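Oxidoreductase (Thermotoga maritima, PDB 1ZH8) probably catalyses NADP-dependent oxidation or reduction of an alcohol or carbonyl substrate, as a dinucleotide-binding member of the GFO/IDH/MocA oxidoreductase family. Local coordinates at residues P163-M174 against T244-K255. Numbering follows the deposited sequence.
Sequences PVFMNWQIWVGM and TVGNYTISYSLK. With EDO (1,2-ethanediol), chain F.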
loop_
_atom_site.group_PDB
_atom_site.type_symbol
_atom_site.label_atom_id
_atom_site.label_comp_id
_atom_site.label_asym_id
_atom_site.label_seq_id
_atom_site.Cartn_x
_atom_site.Cartn_y
_atom_site.Cartn_z
ATOM N N PRO A 163 9.022 -14.834 -0.617
ATOM C CA PRO A 163 8.246 -13.650 -0.210
ATOM C C PRO A 163 7.850 -12.867 -1.440
ATOM O O PRO A 163 8.685 -12.665 -2.310
ATOM C CB PRO A 163 9.230 -12.842 0.638
ATOM C CG PRO A 163 10.276 -13.823 1.044
ATOM C CD PRO A 163 10.367 -14.864 -0.019
ATOM N N VAL A 164 6.586 -12.460 -1.525
ATOM C CA VAL A 164 6.081 -11.703 -2.680
ATOM C C VAL A 164 5.765 -10.239 -2.330
ATOM O O VAL A 164 6.218 -9.327 -3.025
ATOM C CB VAL A 164 4.798 -12.358 -3.290
ATOM C CG1 VAL A 164 4.210 -11.473 -4.398
ATOM C CG2 VAL A 164 5.076 -13.777 -3.807
ATOM N N PHE A 165 4.998 -10.036 -1.254
ATOM C CA PHE A 165 4.434 -8.732 -0.870
ATOM C C PHE A 165 4.305 -8.589 0.654
ATOM O O PHE A 165 3.726 -9.452 1.315
ATOM C CB PHE A 165 3.052 -8.554 -1.533
ATOM C CG PHE A 165 2.281 -7.327 -1.078
ATOM C CD1 PHE A 165 2.649 -6.055 -1.501
ATOM C CD2 PHE A 165 1.166 -7.450 -0.253
ATOM C CE1 PHE A 165 1.922 -4.921 -1.093
ATOM C CE2 PHE A 165 0.446 -6.322 0.176
ATOM C CZ PHE A 165 0.818 -5.058 -0.252
HETATM N N MSE A 166 4.839 -7.504 1.205
HETATM C CA MSE A 166 4.560 -7.156 2.590
HETATM C C MSE A 166 3.828 -5.821 2.693
HETATM O O MSE A 166 4.078 -4.895 1.907
HETATM C CB MSE A 166 5.814 -7.172 3.487
HETATM C CG MSE A 166 6.860 -6.200 3.126
HETATM SE SE MSE A 166 7.635 -5.160 4.662
HETATM C CE MSE A 166 6.105 -3.899 4.821
ATOM N N ASN A 167 2.909 -5.741 3.657
ATOM C CA ASN A 167 2.202 -4.495 3.960
ATOM C C ASN A 167 2.224 -4.242 5.455
ATOM O O ASN A 167 1.921 -5.125 6.264
ATOM C CB ASN A 167 0.760 -4.569 3.435
ATOM C CG ASN A 167 -0.034 -3.289 3.674
ATOM O OD1 ASN A 167 -1.235 -3.342 3.870
ATOM N ND2 ASN A 167 0.635 -2.139 3.658
ATOM N N TRP A 168 2.657 -3.047 5.819
ATOM C CA TRP A 168 2.615 -2.628 7.199
ATOM C C TRP A 168 1.854 -1.312 7.223
ATOM O O TRP A 168 2.277 -0.321 6.613
ATOM C CB TRP A 168 4.021 -2.457 7.760
ATOM C CG TRP A 168 4.142 -2.516 9.261
ATOM C CD1 TRP A 168 3.123 -2.552 10.170
ATOM C CD2 TRP A 168 5.358 -2.488 10.030
ATOM N NE1 TRP A 168 3.626 -2.580 11.453
ATOM C CE2 TRP A 168 4.991 -2.542 11.399
ATOM C CE3 TRP A 168 6.720 -2.425 9.696
ATOM C CZ2 TRP A 168 5.931 -2.566 12.434
ATOM C CZ3 TRP A 168 7.664 -2.443 10.728
ATOM C CH2 TRP A 168 7.263 -2.504 12.083
ATOM N N GLN A 169 0.711 -1.322 7.901
ATOM C CA GLN A 169 -0.104 -0.127 8.076
ATOM C C GLN A 169 -0.190 0.178 9.533
ATOM O O GLN A 169 -0.651 -0.659 10.306
ATOM C CB GLN A 169 -1.527 -0.359 7.591
ATOM C CG GLN A 169 -1.596 -0.687 6.167
ATOM C CD GLN A 169 -2.965 -0.488 5.645
ATOM O OE1 GLN A 169 -3.698 0.399 6.112
ATOM N NE2 GLN A 169 -3.344 -1.312 4.670
ATOM N N ILE A 170 0.198 1.387 9.910
ATOM C CA ILE A 170 0.278 1.752 11.311
ATOM C C ILE A 170 -0.543 3.010 11.556
ATOM O O ILE A 170 -0.382 4.005 10.860
ATOM C CB ILE A 170 1.749 1.964 11.728
ATOM C CG1 ILE A 170 2.571 0.719 11.383
ATOM C CG2 ILE A 170 1.865 2.350 13.223
ATOM C CD1 ILE A 170 4.039 0.947 11.439
ATOM N N TRP A 171 -1.424 2.969 12.547
ATOM C CA TRP A 171 -2.225 4.142 12.852
ATOM C C TRP A 171 -2.056 4.505 14.313
ATOM O O TRP A 171 -2.738 3.963 15.164
ATOM C CB TRP A 171 -3.689 3.892 12.508
ATOM C CG TRP A 171 -3.932 3.535 11.066
ATOM C CD1 TRP A 171 -3.925 2.279 10.504
ATOM C CD2 TRP A 171 -4.240 4.442 10.002
ATOM N NE1 TRP A 171 -4.204 2.357 9.161
ATOM C CE2 TRP A 171 -4.400 3.672 8.829
ATOM C CE3 TRP A 171 -4.395 5.831 9.928
ATOM C CZ2 TRP A 171 -4.708 4.250 7.597
ATOM C CZ3 TRP A 171 -4.699 6.406 8.704
ATOM C CH2 TRP A 171 -4.851 5.617 7.554
ATOM N N VAL A 172 -1.135 5.419 14.605
ATOM C CA VAL A 172 -0.759 5.712 15.999
ATOM C C VAL A 172 -1.814 6.486 16.814
ATOM O O VAL A 172 -1.914 6.302 18.029
ATOM C CB VAL A 172 0.649 6.356 16.093
ATOM C CG1 VAL A 172 1.199 6.245 17.507
ATOM C CG2 VAL A 172 1.619 5.674 15.115
ATOM N N GLY A 173 -2.613 7.325 16.150
ATOM C CA GLY A 173 -3.632 8.138 16.818
ATOM C C GLY A 173 -3.147 8.990 17.992
ATOM O O GLY A 173 -3.842 9.104 19.017
HETATM N N MSE A 174 -1.967 9.600 17.854
HETATM C CA MSE A 174 -1.449 10.467 18.914
HETATM C C MSE A 174 -2.342 11.682 19.026
HETATM O O MSE A 174 -2.751 12.250 18.015
HETATM C CB MSE A 174 -0.028 10.931 18.626
HETATM C CG MSE A 174 1.006 9.848 18.614
HETATM SE SE MSE A 174 2.757 10.604 18.141
HETATM C CE MSE A 174 3.926 9.363 19.099
ATOM N N THR A 244 11.080 -8.659 -3.435
ATOM C CA THR A 244 9.843 -8.546 -2.674
ATOM C C THR A 244 9.327 -7.118 -2.759
ATOM O O THR A 244 10.120 -6.160 -2.694
ATOM C CB THR A 244 10.058 -8.888 -1.188
ATOM O OG1 THR A 244 10.723 -10.145 -1.091
ATOM C CG2 THR A 244 8.726 -8.955 -0.439
ATOM N N VAL A 245 8.009 -6.972 -2.897
ATOM C CA VAL A 245 7.367 -5.654 -2.923
ATOM C C VAL A 245 6.828 -5.300 -1.540
ATOM O O VAL A 245 6.226 -6.143 -0.844
ATOM C CB VAL A 245 6.217 -5.616 -3.949
ATOM C CG1 VAL A 245 5.504 -4.240 -3.939
ATOM C CG2 VAL A 245 6.718 -5.997 -5.353
ATOM N N GLY A 246 7.057 -4.059 -1.132
ATOM C CA GLY A 246 6.572 -3.581 0.147
ATOM C C GLY A 246 5.615 -2.420 0.017
ATOM O O GLY A 246 5.724 -1.616 -0.916
ATOM N N ASN A 247 4.663 -2.349 0.948
ATOM C CA ASN A 247 3.841 -1.155 1.182
ATOM C C ASN A 247 3.973 -0.772 2.644
ATOM O O ASN A 247 3.749 -1.584 3.536
ATOM C CB ASN A 247 2.348 -1.398 0.896
ATOM C CG ASN A 247 2.018 -1.506 -0.589
ATOM O OD1 ASN A 247 2.908 -1.580 -1.450
ATOM N ND2 ASN A 247 0.718 -1.518 -0.899
ATOM N N TYR A 248 4.308 0.470 2.909
ATOM C CA TYR A 248 4.411 0.914 4.280
ATOM C C TYR A 248 3.667 2.229 4.345
ATOM O O TYR A 248 4.043 3.177 3.629
ATOM C CB TYR A 248 5.884 1.069 4.678
ATOM C CG TYR A 248 6.149 1.930 5.902
ATOM C CD1 TYR A 248 5.758 1.520 7.180
ATOM C CD2 TYR A 248 6.831 3.139 5.780
ATOM C CE1 TYR A 248 6.013 2.304 8.280
ATOM C CE2 TYR A 248 7.114 3.933 6.891
ATOM C CZ TYR A 248 6.698 3.513 8.136
ATOM O OH TYR A 248 6.978 4.294 9.236
ATOM N N THR A 249 2.601 2.256 5.160
ATOM C CA THR A 249 1.746 3.442 5.350
ATOM C C THR A 249 1.576 3.721 6.848
ATOM O O THR A 249 1.308 2.804 7.632
ATOM C CB THR A 249 0.355 3.234 4.730
ATOM O OG1 THR A 249 0.489 3.088 3.326
ATOM C CG2 THR A 249 -0.548 4.395 4.991
ATOM N N ILE A 250 1.744 4.978 7.252
ATOM C CA ILE A 250 1.574 5.330 8.654
ATOM C C ILE A 250 0.995 6.718 8.810
ATOM O O ILE A 250 1.336 7.629 8.053
ATOM C CB ILE A 250 2.891 5.204 9.443
ATOM C CG1 ILE A 250 2.681 5.472 10.951
ATOM C CG2 ILE A 250 3.963 6.125 8.858
ATOM C CD1 ILE A 250 3.858 4.994 11.825
ATOM N N SER A 251 0.107 6.864 9.789
ATOM C CA SER A 251 -0.374 8.165 10.240
ATOM C C SER A 251 -0.067 8.258 11.707
ATOM O O SER A 251 -0.473 7.414 12.479
ATOM C CB SER A 251 -1.873 8.295 10.050
ATOM O OG SER A 251 -2.327 9.528 10.586
ATOM N N TYR A 252 0.671 9.274 12.108
ATOM C CA TYR A 252 0.907 9.437 13.525
ATOM C C TYR A 252 -0.305 10.027 14.247
ATOM O O TYR A 252 -0.401 9.902 15.467
ATOM C CB TYR A 252 2.159 10.242 13.754
ATOM C CG TYR A 252 3.384 9.421 13.483
ATOM C CD1 TYR A 252 3.865 9.269 12.187
ATOM C CD2 TYR A 252 4.072 8.797 14.524
ATOM C CE1 TYR A 252 5.006 8.501 11.926
ATOM C CE2 TYR A 252 5.195 8.027 14.283
ATOM C CZ TYR A 252 5.658 7.882 12.982
ATOM O OH TYR A 252 6.782 7.131 12.731
ATOM N N SER A 253 -1.250 10.616 13.510
ATOM C CA SER A 253 -2.348 11.354 14.157
ATOM C C SER A 253 -3.713 10.658 14.096
ATOM O O SER A 253 -4.540 10.861 14.969
ATOM C CB SER A 253 -2.419 12.778 13.593
ATOM O OG SER A 253 -3.740 13.166 13.283
ATOM N N LEU A 254 -3.934 9.814 13.092
ATOM C CA LEU A 254 -5.218 9.125 12.944
ATOM C C LEU A 254 -5.241 7.707 13.531
ATOM O O LEU A 254 -4.196 7.070 13.664
ATOM C CB LEU A 254 -5.634 9.114 11.471
ATOM C CG LEU A 254 -5.764 10.503 10.832
ATOM C CD1 LEU A 254 -5.852 10.384 9.328
ATOM C CD2 LEU A 254 -6.958 11.275 11.392
ATOM N N LYS A 255 -6.448 7.241 13.864
ATOM C CA LYS A 255 -6.710 5.957 14.525
ATOM C C LYS A 255 -7.061 4.837 13.555
ATOM O O LYS A 255 -7.670 5.059 12.497
ATOM C CB LYS A 255 -7.877 6.098 15.506
ATOM C CG LYS A 255 -7.505 6.554 16.909
ATOM C CD LYS A 255 -8.761 6.688 17.799
ATOM C CE LYS A 255 -8.401 7.186 19.208
ATOM N NZ LYS A 255 -9.485 6.908 20.206
HETATM C C1 EDO F . -10.321 8.969 13.026
HETATM O O1 EDO F . -9.109 8.936 13.803
HETATM C C2 EDO F . -10.160 8.215 11.702
HETATM O O2 EDO F . -9.626 6.901 11.924
#
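The Phe-165 ring turns an edge to the side-chain amide of Asn-247, Phe-165 CE1 lying 3.5 Å from Asn-247 CG with the two planes nearly perpendicular (88°). Ile-170 CD1 sits 3.5 Å above one face of the Trp-168 indole, offset toward the rim, and also meets the edge of the Tyr-248 ring, 4.0 Å from Tyr-248 CE1. Trp-171 meets Leu-254 CB near the plane of its indole, at the CE3 edge, and Ser-251 CB approaches the same atom obliquely. Apart from Leu-254, in the loop that follows, these side chains sit on strands 163-171 and 245-251, the parallel pair within the otherwise antiparallel sheet of the GFO/IDH/MocA C-terminal domain. Met-166, Trp-168, Tyr-248 and Ile-250 pack against helix 195-211 or its His-203; Phe-165, Asn-247, Gln-169 and Thr-249 line the other face, toward the second subunit. With CG anti to the backbone N (chi1 173°), Phe-165 brings CD1 to 4.2 Å from Val-245 CG1; a serine here would probably open a gap beside Val-245 and leave the Asn-247 amide without its aromatic neighbour. The ladder alternates regularly from Val-245 N on Val-164 O to Val-172 N on Ser-251 O. Beyond it, Met-174 N bonds Tyr-252 O at 2.9 Å, and Ser-251 OG accepts Leu-254 N in an ST motif. Asn-247 O takes two donors: Trp-168 N at 2.9 Å, nearly in line with the carbonyl, and Asn-167 ND2 at 3.2 Å, from above the carbonyl plane.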